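PDB 2GGO: 401aa long hypothetical glucose-1-phosphate thymidylyltransferase from Sulfolobus tokodaii, which probably transfers nucleotidyl groups to sugar 1-phosphates and acetyl groups to amino-sugar phosphates, serving the synthesis of UDP-N-acetylglucosamine and UDP-N-acetylgalactosamine. Local coordinates for residues A[4-9]-A[93-98]; A[41-46]-A[103-108]; A[325-330]-A[369-374]. All blocks are in the same frame, centred on the assembly; numbering follows the deposited sequence.

Interaction 1 (A[4-9]-A[93-98])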
ATOM      1  N   PHE A   4      -8.363  14.414   8.814  1.00 36.56           N
ATOM      2  CA  PHE A   4      -8.235  14.560   7.361  1.00 36.18           C
ATOM      3  C   PHE A   4      -7.258  13.536   6.897  1.00 35.22           C
ATOM      4  O   PHE A   4      -6.132  13.493   7.394  1.00 35.21           O
ATOM      5  CB  PHE A   4      -7.769  15.963   6.950  1.00 37.25           C
ATOM      6  CG  PHE A   4      -8.795  17.042   7.237  1.00 39.20           C
ATOM      7  CD1 PHE A   4      -9.641  17.517   6.227  1.00 41.57           C
ATOM      8  CD2 PHE A   4      -8.943  17.557   8.532  1.00 40.32           C
ATOM      9  CE1 PHE A   4     -10.615  18.508   6.501  1.00 43.17           C
ATOM     10  CE2 PHE A   4      -9.925  18.534   8.826  1.00 42.94           C
ATOM     11  CZ  PHE A   4     -10.761  19.012   7.813  1.00 40.68           C
ATOM     12  N   ILE A   5      -7.704  12.686   5.972  1.00 34.74           N
ATOM     13  CA  ILE A   5      -6.823  11.714   5.286  1.00 33.52           C
ATOM     14  C   ILE A   5      -6.438  12.287   3.931  1.00 33.90           C
ATOM     15  O   ILE A   5      -7.306  12.600   3.132  1.00 34.13           O
ATOM     16  CB  ILE A   5      -7.490  10.346   5.119  1.00 33.20           C
ATOM     17  CG1 ILE A   5      -7.865   9.795   6.487  1.00 30.55           C
ATOM     18  CG2 ILE A   5      -6.518   9.341   4.400  1.00 31.68           C
ATOM     19  CD1 ILE A   5      -8.952   8.742   6.446  1.00 25.82           C
ATOM     20  N   LEU A   6      -5.141  12.479   3.708  1.00 34.80           N
ATOM     21  CA  LEU A   6      -4.657  13.035   2.461  1.00 34.80           C
ATOM     22  C   LEU A   6      -4.374  11.857   1.509  1.00 35.72           C
ATOM     23  O   LEU A   6      -3.397  11.105   1.679  1.00 34.94           O
ATOM     24  CB  LEU A   6      -3.429  13.907   2.705  1.00 34.89           C
ATOM     25  CG  LEU A   6      -3.531  14.977   3.814  1.00 34.72           C
ATOM     26  CD1 LEU A   6      -2.267  15.821   3.960  1.00 34.78           C
ATOM     27  CD2 LEU A   6      -4.694  15.827   3.581  1.00 32.44           C
ATOM     28  N   ALA A   7      -5.289  11.701   0.550  1.00 36.38           N
ATOM     29  CA  ALA A   7      -5.316  10.598  -0.411  1.00 37.83           C
ATOM     30  C   ALA A   7      -5.397  11.126  -1.848  1.00 39.02           C
ATOM     31  O   ALA A   7      -6.131  10.584  -2.677  1.00 39.44           O
ATOM     32  CB  ALA A   7      -6.495   9.705  -0.119  1.00 37.16           C
ATOM     33  N   ALA A   8      -4.637  12.173  -2.135  1.00 41.35           N
ATOM     34  CA  ALA A   8      -4.797  12.904  -3.415  1.00 44.43           C
ATOM     35  C   ALA A   8      -3.748  12.724  -4.525  1.00 46.21           C
ATOM     36  O   ALA A   8      -4.026  13.132  -5.662  1.00 47.65           O
ATOM     37  CB  ALA A   8      -5.022  14.377  -3.165  1.00 44.07           C
ATOM     38  N   GLY A   9      -2.571  12.145  -4.232  1.00 48.06           N
ATOM     39  CA  GLY A   9      -1.703  11.528  -5.304  1.00 49.81           C
ATOM     40  C   GLY A   9      -2.501  10.733  -6.372  1.00 50.87           C
ATOM     41  O   GLY A   9      -3.654  10.334  -6.105  1.00 50.95           O
ATOM     42  N   ALA A  93      -7.102  19.676  14.016  1.00 51.33           N
ATOM     43  CA  ALA A  93      -7.389  18.532  13.159  1.00 48.43           C
ATOM     44  C   ALA A  93      -6.269  17.534  13.259  1.00 46.82           C
ATOM     45  O   ALA A  93      -5.112  17.921  13.461  1.00 45.81           O
ATOM     46  CB  ALA A  93      -7.591  18.959  11.736  1.00 48.45           C
ATOM     47  N   LEU A  94      -6.645  16.250  13.187  1.00 44.71           N
ATOM     48  CA  LEU A  94      -5.717  15.151  12.936  1.00 42.56           C
ATOM     49  C   LEU A  94      -5.594  14.952  11.415  1.00 41.87           C
ATOM     50  O   LEU A  94      -6.599  14.814  10.711  1.00 40.37           O
ATOM     51  CB  LEU A  94      -6.179  13.873  13.627  1.00 42.06           C
ATOM     52  CG  LEU A  94      -5.146  12.745  13.643  1.00 41.50           C
ATOM     53  CD1 LEU A  94      -4.140  12.902  14.728  1.00 40.64           C
ATOM     54  CD2 LEU A  94      -5.832  11.451  13.817  1.00 39.54           C
ATOM     55  N   ILE A  95      -4.351  15.009  10.926  1.00 41.30           N
ATOM     56  CA  ILE A  95      -4.014  14.885   9.515  1.00 40.62           C
ATOM     57  C   ILE A  95      -3.224  13.590   9.379  1.00 40.55           C
ATOM     58  O   ILE A  95      -2.254  13.363  10.118  1.00 40.57           O
ATOM     59  CB  ILE A  95      -3.185  16.122   9.026  1.00 40.60           C
ATOM     60  CG1 ILE A  95      -4.069  17.276   8.554  1.00 39.72           C
ATOM     61  CG2 ILE A  95      -2.306  15.772   7.854  1.00 41.14           C
ATOM     62  CD1 ILE A  95      -5.283  17.565   9.384  1.00 41.18           C
ATOM     63  N   ILE A  96      -3.670  12.691   8.512  1.00 40.47           N
ATOM     64  CA  ILE A  96      -2.826  11.537   8.153  1.00 40.71           C
ATOM     65  C   ILE A  96      -2.705  11.361   6.648  1.00 40.70           C
ATOM     66  O   ILE A  96      -3.596  11.762   5.890  1.00 40.05           O
ATOM     67  CB  ILE A  96      -3.235  10.202   8.803  1.00 40.80           C
ATOM     68  CG1 ILE A  96      -4.563   9.718   8.262  1.00 41.83           C
ATOM     69  CG2 ILE A  96      -3.220  10.281  10.351  1.00 42.03           C
ATOM     70  CD1 ILE A  96      -4.835   8.344   8.734  1.00 44.47           C
ATOM     71  N   TYR A  97      -1.571  10.797   6.228  1.00 40.64           N
ATOM     72  CA  TYR A  97      -1.289  10.562   4.809  1.00 40.58           C
ATOM     73  C   TYR A  97      -1.939   9.282   4.386  1.00 39.78           C
ATOM     74  O   TYR A  97      -1.949   8.298   5.137  1.00 39.43           O
ATOM     75  CB  TYR A  97       0.201  10.559   4.540  1.00 41.80           C
ATOM     76  CG  TYR A  97       0.754  11.946   4.611  1.00 44.20           C
ATOM     77  CD1 TYR A  97       0.528  12.867   3.585  1.00 46.17           C
ATOM     78  CD2 TYR A  97       1.481  12.354   5.713  1.00 47.08           C
ATOM     79  CE1 TYR A  97       1.020  14.174   3.671  1.00 47.70           C
ATOM     80  CE2 TYR A  97       2.004  13.641   5.812  1.00 49.05           C
ATOM     81  CZ  TYR A  97       1.766  14.552   4.798  1.00 48.84           C
ATOM     82  OH  TYR A  97       2.305  15.825   4.933  1.00 48.91           O
ATOM     83  N   GLY A  98      -2.529   9.313   3.206  1.00 39.07           N
ATOM     84  CA  GLY A  98      -3.332   8.200   2.746  1.00 39.37           C
ATOM     85  C   GLY A  98      -2.606   6.904   2.383  1.00 39.99           C
ATOM     86  O   GLY A  98      -3.268   5.924   2.028  1.00 40.51           O
TER
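Leu6 and Tyr97 are paired across two parallel strands, and their side chains cross obliquely, the leucine CD1 lying 3.7 Å from the tyrosine CE1. The same methyl also leans on Ile95, whose CG2 is 3.9 Å from Leu6 CD1. Further back on this face the Phe4 ring receives Ala93 at its edge, with CB 3.7 Å from Phe4 CD2; a residue as small as alanine leaves room for the ring. Ile95 swings its CD1 back toward Phe4 CD2, 3.8 Å away. These are the central strands of the Rossmann-like nucleotidyltransferase (GT-A) domain, strand 2-6 running beside strand 92-97. Just past strand 2-6 come Ala8 and Gly9, which probably help bind the nucleoside triphosphate, while Tyr97, at the end of strand 92-97, probably binds the sugar phosphate. On the other face Ile5 and Ile96 run alongside each other in the same direction, with their CG1 atoms 3.7 Å apart beneath helix 33-43. The Ile96 CG1 sits between the backbone N and the carbonyl carbon (chi1 68°), which turns it toward Ile5. Gly98 suits the strand end, since a CB there would run into Leu6 O, the acceptor of a short, doubtful bond from Gly98 N.

Interaction 2 (A[41-46]-A[103-108])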
ATOM      1  N   LEU A  41      -8.815   5.600  13.398  1.00 28.50           N
ATOM      2  CA  LEU A  41      -9.491   6.852  13.740  1.00 28.41           C
ATOM      3  C   LEU A  41     -10.685   6.632  14.665  1.00 28.57           C
ATOM      4  O   LEU A  41     -10.723   7.162  15.763  1.00 28.91           O
ATOM      5  CB  LEU A  41      -9.869   7.604  12.465  1.00 28.49           C
ATOM      6  CG  LEU A  41      -8.616   8.100  11.697  1.00 27.44           C
ATOM      7  CD1 LEU A  41      -8.929   8.850  10.371  1.00 26.87           C
ATOM      8  CD2 LEU A  41      -7.706   8.995  12.526  1.00 22.62           C
ATOM      9  N   ARG A  42     -11.651   5.830  14.238  1.00 26.78           N
ATOM     10  CA  ARG A  42     -12.851   5.601  15.025  1.00 27.43           C
ATOM     11  C   ARG A  42     -12.577   4.893  16.314  1.00 27.52           C
ATOM     12  O   ARG A  42     -13.306   5.089  17.290  1.00 28.26           O
ATOM     13  CB  ARG A  42     -13.869   4.811  14.217  1.00 26.82           C
ATOM     14  CG  ARG A  42     -14.491   5.636  13.142  1.00 28.03           C
ATOM     15  CD  ARG A  42     -15.323   4.740  12.280  1.00 30.69           C
ATOM     16  NE  ARG A  42     -15.911   5.458  11.146  1.00 27.37           N
ATOM     17  CZ  ARG A  42     -16.487   4.848  10.115  1.00 33.26           C
ATOM     18  NH1 ARG A  42     -16.501   3.519  10.045  1.00 34.60           N
ATOM     19  NH2 ARG A  42     -17.027   5.549   9.128  1.00 32.28           N
ATOM     20  N   LYS A  43     -11.552   4.052  16.363  1.00 27.92           N
ATOM     21  CA  LYS A  43     -11.178   3.488  17.662  1.00 28.24           C
ATOM     22  C   LYS A  43     -10.669   4.565  18.612  1.00 28.68           C
ATOM     23  O   LYS A  43     -10.665   4.373  19.817  1.00 27.97           O
ATOM     24  CB  LYS A  43     -10.099   2.432  17.541  1.00 29.78           C
ATOM     25  CG  LYS A  43     -10.589   1.094  17.056  1.00 31.90           C
ATOM     26  CD  LYS A  43      -9.428   0.293  16.462  1.00 36.90           C
ATOM     27  CE  LYS A  43      -8.744  -0.603  17.500  1.00 41.37           C
ATOM     28  NZ  LYS A  43      -7.611  -1.404  16.861  1.00 46.16           N
ATOM     29  N   CYS A  44     -10.189   5.684  18.073  1.00 29.03           N
ATOM     30  CA  CYS A  44      -9.706   6.806  18.912  1.00 29.27           C
ATOM     31  C   CYS A  44     -10.816   7.783  19.283  1.00 27.87           C
ATOM     32  O   CYS A  44     -10.545   8.741  19.963  1.00 27.40           O
ATOM     33  CB  CYS A  44      -8.526   7.551  18.244  1.00 29.37           C
ATOM     34  SG  CYS A  44      -6.997   6.503  18.354  1.00 37.85           S
ATOM     35  N   GLY A  45     -12.049   7.525  18.830  1.00 27.45           N
ATOM     36  CA  GLY A  45     -13.140   8.453  19.014  1.00 25.23           C
ATOM     37  C   GLY A  45     -13.251   9.559  17.985  1.00 26.65           C
ATOM     38  O   GLY A  45     -13.897  10.618  18.240  1.00 24.09           O
ATOM     39  N   ILE A  46     -12.629   9.359  16.814  1.00 25.68           N
ATOM     40  CA  ILE A  46     -12.712  10.362  15.759  1.00 27.90           C
ATOM     41  C   ILE A  46     -13.690   9.839  14.739  1.00 29.69           C
ATOM     42  O   ILE A  46     -13.520   8.701  14.239  1.00 29.36           O
ATOM     43  CB  ILE A  46     -11.357  10.648  15.093  1.00 27.09           C
ATOM     44  CG1 ILE A  46     -10.382  11.157  16.119  1.00 24.39           C
ATOM     45  CG2 ILE A  46     -11.510  11.717  13.970  1.00 25.70           C
ATOM     46  CD1 ILE A  46      -9.087  11.596  15.533  1.00 32.94           C
ATOM     47  N   SER A 103       0.296  -0.152  12.643  1.00 40.76           N
ATOM     48  CA  SER A 103      -0.306  -1.259  13.361  1.00 43.24           C
ATOM     49  C   SER A 103      -1.190  -0.827  14.500  1.00 45.65           C
ATOM     50  O   SER A 103      -2.086  -1.569  14.917  1.00 47.10           O
ATOM     51  CB  SER A 103       0.765  -2.198  13.899  1.00 43.09           C
ATOM     52  OG  SER A 103       1.813  -1.513  14.563  1.00 42.13           O
ATOM     53  N   ASN A 104      -0.946   0.339  15.067  1.00 47.64           N
ATOM     54  CA  ASN A 104      -1.745   0.672  16.238  1.00 50.10           C
ATOM     55  C   ASN A 104      -2.120   2.122  16.277  1.00 50.45           C
ATOM     56  O   ASN A 104      -1.350   2.980  15.837  1.00 51.39           O
ATOM     57  CB  ASN A 104      -1.103   0.191  17.566  1.00 50.84           C
ATOM     58  CG  ASN A 104       0.185   0.972  17.958  1.00 54.37           C
ATOM     59  OD1 ASN A 104       0.422   1.255  19.153  1.00 57.16           O
ATOM     60  ND2 ASN A 104       1.016   1.307  16.964  1.00 56.77           N
ATOM     61  N   GLU A 105      -3.319   2.379  16.786  1.00 50.38           N
ATOM     62  CA  GLU A 105      -3.843   3.736  16.920  1.00 50.35           C
ATOM     63  C   GLU A 105      -3.478   4.399  18.263  1.00 50.48           C
ATOM     64  O   GLU A 105      -3.797   5.571  18.485  1.00 49.61           O
ATOM     65  CB  GLU A 105      -5.363   3.731  16.711  1.00 50.42           C
ATOM     66  CG  GLU A 105      -6.203   3.260  17.881  1.00 50.37           C
ATOM     67  CD  GLU A 105      -6.020   1.801  18.207  1.00 51.81           C
ATOM     68  OE1 GLU A 105      -5.270   1.095  17.489  1.00 54.41           O
ATOM     69  OE2 GLU A 105      -6.639   1.351  19.191  1.00 53.43           O
ATOM     70  N   LYS A 106      -2.804   3.646  19.139  1.00 50.69           N
ATOM     71  CA  LYS A 106      -2.449   4.107  20.475  1.00 51.10           C
ATOM     72  C   LYS A 106      -1.760   5.453  20.459  1.00 50.77           C
ATOM     73  O   LYS A 106      -1.867   6.212  21.399  1.00 51.32           O
ATOM     74  CB  LYS A 106      -1.578   3.079  21.191  1.00 51.66           C
ATOM     75  CG  LYS A 106      -2.211   1.696  21.249  1.00 54.47           C
ATOM     76  CD  LYS A 106      -1.564   0.816  22.313  1.00 59.23           C
ATOM     77  CE  LYS A 106      -2.064  -0.630  22.202  1.00 61.65           C
ATOM     78  NZ  LYS A 106      -1.276  -1.581  23.051  1.00 63.78           N
ATOM     79  N   GLU A 107      -1.076   5.768  19.377  1.00 50.29           N
ATOM     80  CA  GLU A 107      -0.381   7.035  19.300  1.00 50.12           C
ATOM     81  C   GLU A 107      -1.318   8.147  18.903  1.00 48.45           C
ATOM     82  O   GLU A 107      -1.134   9.286  19.308  1.00 48.10           O
ATOM     83  CB  GLU A 107       0.743   6.944  18.270  1.00 51.43           C
ATOM     84  CG  GLU A 107       1.489   5.632  18.300  1.00 55.38           C
ATOM     85  CD  GLU A 107       2.472   5.557  19.456  1.00 61.85           C
ATOM     86  OE1 GLU A 107       2.590   6.574  20.214  1.00 64.62           O
ATOM     87  OE2 GLU A 107       3.115   4.478  19.599  1.00 63.94           O
ATOM     88  N   ILE A 108      -2.315   7.814  18.090  1.00 46.92           N
ATOM     89  CA  ILE A 108      -3.289   8.793  17.649  1.00 45.39           C
ATOM     90  C   ILE A 108      -4.182   9.165  18.822  1.00 44.39           C
ATOM     91  O   ILE A 108      -4.374  10.331  19.098  1.00 44.61           O
ATOM     92  CB  ILE A 108      -4.121   8.283  16.470  1.00 45.43           C
ATOM     93  CG1 ILE A 108      -3.258   8.232  15.210  1.00 45.04           C
ATOM     94  CG2 ILE A 108      -5.327   9.181  16.236  1.00 45.65           C
ATOM     95  CD1 ILE A 108      -3.867   7.435  14.120  1.00 45.20           C
TER
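Cys44 drives its sulfur into the start of helix 106-111, where SG lies 3.4 Å from Glu105 CG and 3.8 Å from Ile108 CG2. With SG anti to the carbonyl carbon (chi1 -74°), the sulfur faces that helix, and its disulfide to Cys109 makes the link covalent. The Ile108 CG2 methyl, branching from CB, fills the inner side of the contact and comes within 4.4 Å of Leu41 CD2, where Leu94 of the central sheet also packs. The two helix ends belong to the layer covering one sheet face in the nucleotidyltransferase domain. Helix 33-43 finishes in a Schellman motif, with Gly45 at positive phi and bonds from Ile46 N to Leu41 O and Gly45 N to Arg42 O; Leu41 O also accepts from Cys44 N, on the opposite face of its plane from Ile46 N. The outer side, where Lys43 is exposed to solvent, is looser. There the Lys43 and Glu105 chains cross at about a right angle, and their salt bridge, NZ to OE1 at 3.5 Å, is weak. Lys43 CE lies nearer, 3.3 Å from Glu105 OE2. An alanine replacing Glu105 would probably leave Lys43 without its charge partner and the sulfur less covered.

Interaction 3 (A[325-330]-A[369-374])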
ATOM      1  N   ALA A 325      -3.020 -20.806 -19.213  1.00 11.28           N
ATOM      2  CA  ALA A 325      -2.251 -22.060 -18.980  1.00 11.63           C
ATOM      3  C   ALA A 325      -0.872 -21.834 -19.336  1.00 12.22           C
ATOM      4  O   ALA A 325      -0.548 -21.186 -20.396  1.00  9.94           O
ATOM      5  CB  ALA A 325      -2.819 -23.301 -19.704  1.00 12.35           C
ATOM      6  N   GLY A 326      -0.043 -22.123 -18.386  1.00 10.52           N
ATOM      7  CA  GLY A 326       1.409 -22.059 -18.599  1.00 10.97           C
ATOM      8  C   GLY A 326       2.069 -20.731 -18.430  1.00 12.66           C
ATOM      9  O   GLY A 326       3.192 -20.684 -18.767  1.00  9.82           O
ATOM     10  N   THR A 327       1.405 -19.654 -17.906  1.00 11.08           N
ATOM     11  CA  THR A 327       2.193 -18.389 -17.746  1.00  5.90           C
ATOM     12  C   THR A 327       3.077 -18.617 -16.543  1.00 11.23           C
ATOM     13  O   THR A 327       2.508 -19.073 -15.545  1.00  2.00           O
ATOM     14  CB  THR A 327       1.165 -17.414 -17.416  1.00  7.58           C
ATOM     15  OG1 THR A 327       0.125 -17.452 -18.402  1.00  5.90           O
ATOM     16  CG2 THR A 327       1.673 -16.014 -16.975  1.00 10.14           C
ATOM     17  N   LEU A 328       4.284 -18.067 -16.439  1.00  4.16           N
ATOM     18  CA  LEU A 328       5.248 -18.414 -15.419  1.00  6.72           C
ATOM     19  C   LEU A 328       5.852 -17.053 -15.220  1.00  7.34           C
ATOM     20  O   LEU A 328       6.022 -16.319 -16.139  1.00  7.65           O
ATOM     21  CB  LEU A 328       6.420 -19.288 -15.859  1.00  2.00           C
ATOM     22  CG  LEU A 328       5.955 -20.518 -16.585  1.00  8.85           C
ATOM     23  CD1 LEU A 328       6.919 -21.369 -17.023  1.00  5.15           C
ATOM     24  CD2 LEU A 328       5.475 -21.234 -15.240  1.00  2.00           C
ATOM     25  N   ILE A 329       5.967 -16.655 -13.979  1.00  9.14           N
ATOM     26  CA  ILE A 329       6.732 -15.505 -13.577  1.00 11.03           C
ATOM     27  C   ILE A 329       8.082 -15.906 -13.047  1.00 11.51           C
ATOM     28  O   ILE A 329       8.221 -16.808 -12.228  1.00 16.69           O
ATOM     29  CB  ILE A 329       5.962 -14.672 -12.481  1.00 12.45           C
ATOM     30  CG1 ILE A 329       4.558 -14.337 -13.006  1.00 13.61           C
ATOM     31  CG2 ILE A 329       6.850 -13.397 -12.125  1.00 12.40           C
ATOM     32  CD1 ILE A 329       3.751 -13.497 -12.104  1.00 17.37           C
ATOM     33  N   ALA A 330       9.119 -15.214 -13.478  1.00 13.39           N
ATOM     34  CA  ALA A 330      10.432 -15.454 -12.985  1.00 12.35           C
ATOM     35  C   ALA A 330      10.636 -14.543 -11.774  1.00 13.03           C
ATOM     36  O   ALA A 330      10.242 -13.398 -11.830  1.00 16.60           O
ATOM     37  CB  ALA A 330      11.358 -15.046 -14.027  1.00  6.83           C
ATOM     38  N   VAL A 369       2.890 -17.970 -21.551  1.00  9.19           N
ATOM     39  CA  VAL A 369       3.519 -16.677 -21.352  1.00  9.97           C
ATOM     40  C   VAL A 369       4.617 -16.762 -20.215  1.00  8.96           C
ATOM     41  O   VAL A 369       4.466 -17.428 -19.107  1.00 13.49           O
ATOM     42  CB  VAL A 369       2.424 -15.568 -21.293  1.00  8.03           C
ATOM     43  CG1 VAL A 369       2.814 -14.483 -20.366  1.00  8.11           C
ATOM     44  CG2 VAL A 369       2.277 -14.732 -22.812  1.00  2.02           C
ATOM     45  N   THR A 370       5.745 -16.126 -20.524  1.00 10.48           N
ATOM     46  CA  THR A 370       6.977 -15.967 -19.771  1.00 14.49           C
ATOM     47  C   THR A 370       7.138 -14.460 -19.412  1.00 14.60           C
ATOM     48  O   THR A 370       7.300 -13.609 -20.282  1.00 19.75           O
ATOM     49  CB  THR A 370       8.169 -16.354 -20.718  1.00  9.23           C
ATOM     50  OG1 THR A 370       8.022 -17.678 -21.226  1.00 13.82           O
ATOM     51  CG2 THR A 370       9.500 -16.285 -20.051  1.00 13.77           C
ATOM     52  N   ILE A 371       7.037 -14.150 -18.125  1.00 16.76           N
ATOM     53  CA  ILE A 371       7.294 -12.807 -17.517  1.00 15.17           C
ATOM     54  C   ILE A 371       8.618 -12.654 -16.727  1.00 15.75           C
ATOM     55  O   ILE A 371       8.854 -13.350 -15.787  1.00 13.73           O
ATOM     56  CB  ILE A 371       6.092 -12.520 -16.578  1.00 14.87           C
ATOM     57  CG1 ILE A 371       4.819 -12.722 -17.428  1.00 13.77           C
ATOM     58  CG2 ILE A 371       6.254 -11.064 -15.911  1.00 15.49           C
ATOM     59  CD1 ILE A 371       3.515 -12.468 -16.805  1.00  5.70           C
ATOM     60  N   LEU A 372       9.542 -11.726 -17.139  1.00 14.91           N
ATOM     61  CA  LEU A 372      10.781 -11.567 -16.417  1.00 15.61           C
ATOM     62  C   LEU A 372      10.702 -10.930 -15.014  1.00 15.60           C
ATOM     63  O   LEU A 372       9.677 -10.321 -14.628  1.00 16.47           O
ATOM     64  CB  LEU A 372      11.764 -10.772 -17.282  1.00 14.16           C
ATOM     65  CG  LEU A 372      12.438 -11.815 -18.155  1.00 18.83           C
ATOM     66  CD1 LEU A 372      11.491 -12.558 -19.101  1.00 23.45           C
ATOM     67  CD2 LEU A 372      13.531 -11.199 -18.984  1.00 21.87           C
ATOM     68  N   PRO A 373      11.799 -11.054 -14.218  1.00 16.54           N
ATOM     69  CA  PRO A 373      11.645 -10.440 -12.859  1.00 15.22           C
ATOM     70  C   PRO A 373      11.503  -8.880 -12.826  1.00 17.97           C
ATOM     71  O   PRO A 373      12.069  -8.137 -13.693  1.00 19.37           O
ATOM     72  CB  PRO A 373      12.893 -10.968 -12.083  1.00 14.17           C
ATOM     73  CG  PRO A 373      13.420 -12.160 -12.971  1.00 11.69           C
ATOM     74  CD  PRO A 373      13.135 -11.673 -14.380  1.00 14.48           C
ATOM     75  N   GLY A 374      10.672  -8.392 -11.913  1.00 17.42           N
ATOM     76  CA  GLY A 374      10.420  -6.975 -11.717  1.00 18.56           C
ATOM     77  C   GLY A 374       9.682  -6.227 -12.817  1.00 18.26           C
ATOM     78  O   GLY A 374       9.685  -4.994 -12.833  1.00 19.58           O
TER
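Ile371 lies beside Ile329 on neighbouring coils of the left-handed parallel beta-helix built from hexapeptide repeats, the fold of the C-terminal part of this protein. Strands 328-329 and 370-371 run in the same direction, and both isoleucines turn to the buried face, where branched aliphatic residues fill the interior of the helix. Followed from CB to its tip, the Ile371 side chain begins with CB itself, which lies 4.3 Å from Ile329 CG1 and also approaches the carbonyl of Leu328. CG1 then passes near the same oxygen, at 4.0 Å from Leu328 O. At the tip, CD1 reaches the methyl of Thr327, 4.0 Å from its CG2. Chi1 of -53° sets CG1 anti to the carbonyl carbon, and an extended chi2 of -178° carries the end methyl onward to that threonine. Beyond the two segments Ile371 also packs on Ala357 and Val389.

Thr327 serves two environments. Its CG2 lies alongside Val369, facing CG1 of the valine, while OG1 is hydrogen-bonded to Gly324 O and to the hydroxyl of Thr365. The coils themselves are joined through the backbone: Ile371 N donates to Leu328 O at 3.1 Å, nearly straight at 174°, and Ala330 N reaches Ile371 O at 3.0 Å. The bond from Leu328 N to Val369 O is weak and its geometry doubtful. Gly326 has positive phi, which favours a glycine at this turn. At the other end, alanine is small enough to let the proline ring come close: Ala330 CB lies 3.7 Å from Pro373 CG.

In the fold
From the N terminus, after strand 2-6, the chain passes through a long connection to helix 33-43, whose end opens interaction 2 before strand 92-97 returns to close interaction 1. Segment 103-108 then closes interaction 2, so the two contacts cross along the chain. They also touch in space: Leu94 and Ile5 of interaction 1 pack against Leu41, and Leu94 also meets Ile46 and Ile108. Central sheet and helical layer of the nucleotidyltransferase domain are thereby tied together. Interaction 3 follows in series, its 38-residue intervening chain closing back onto a neighbouring coil of the beta-helix. Its centre is about 37 Å from that of interaction 1 and 41 Å from that of interaction 2.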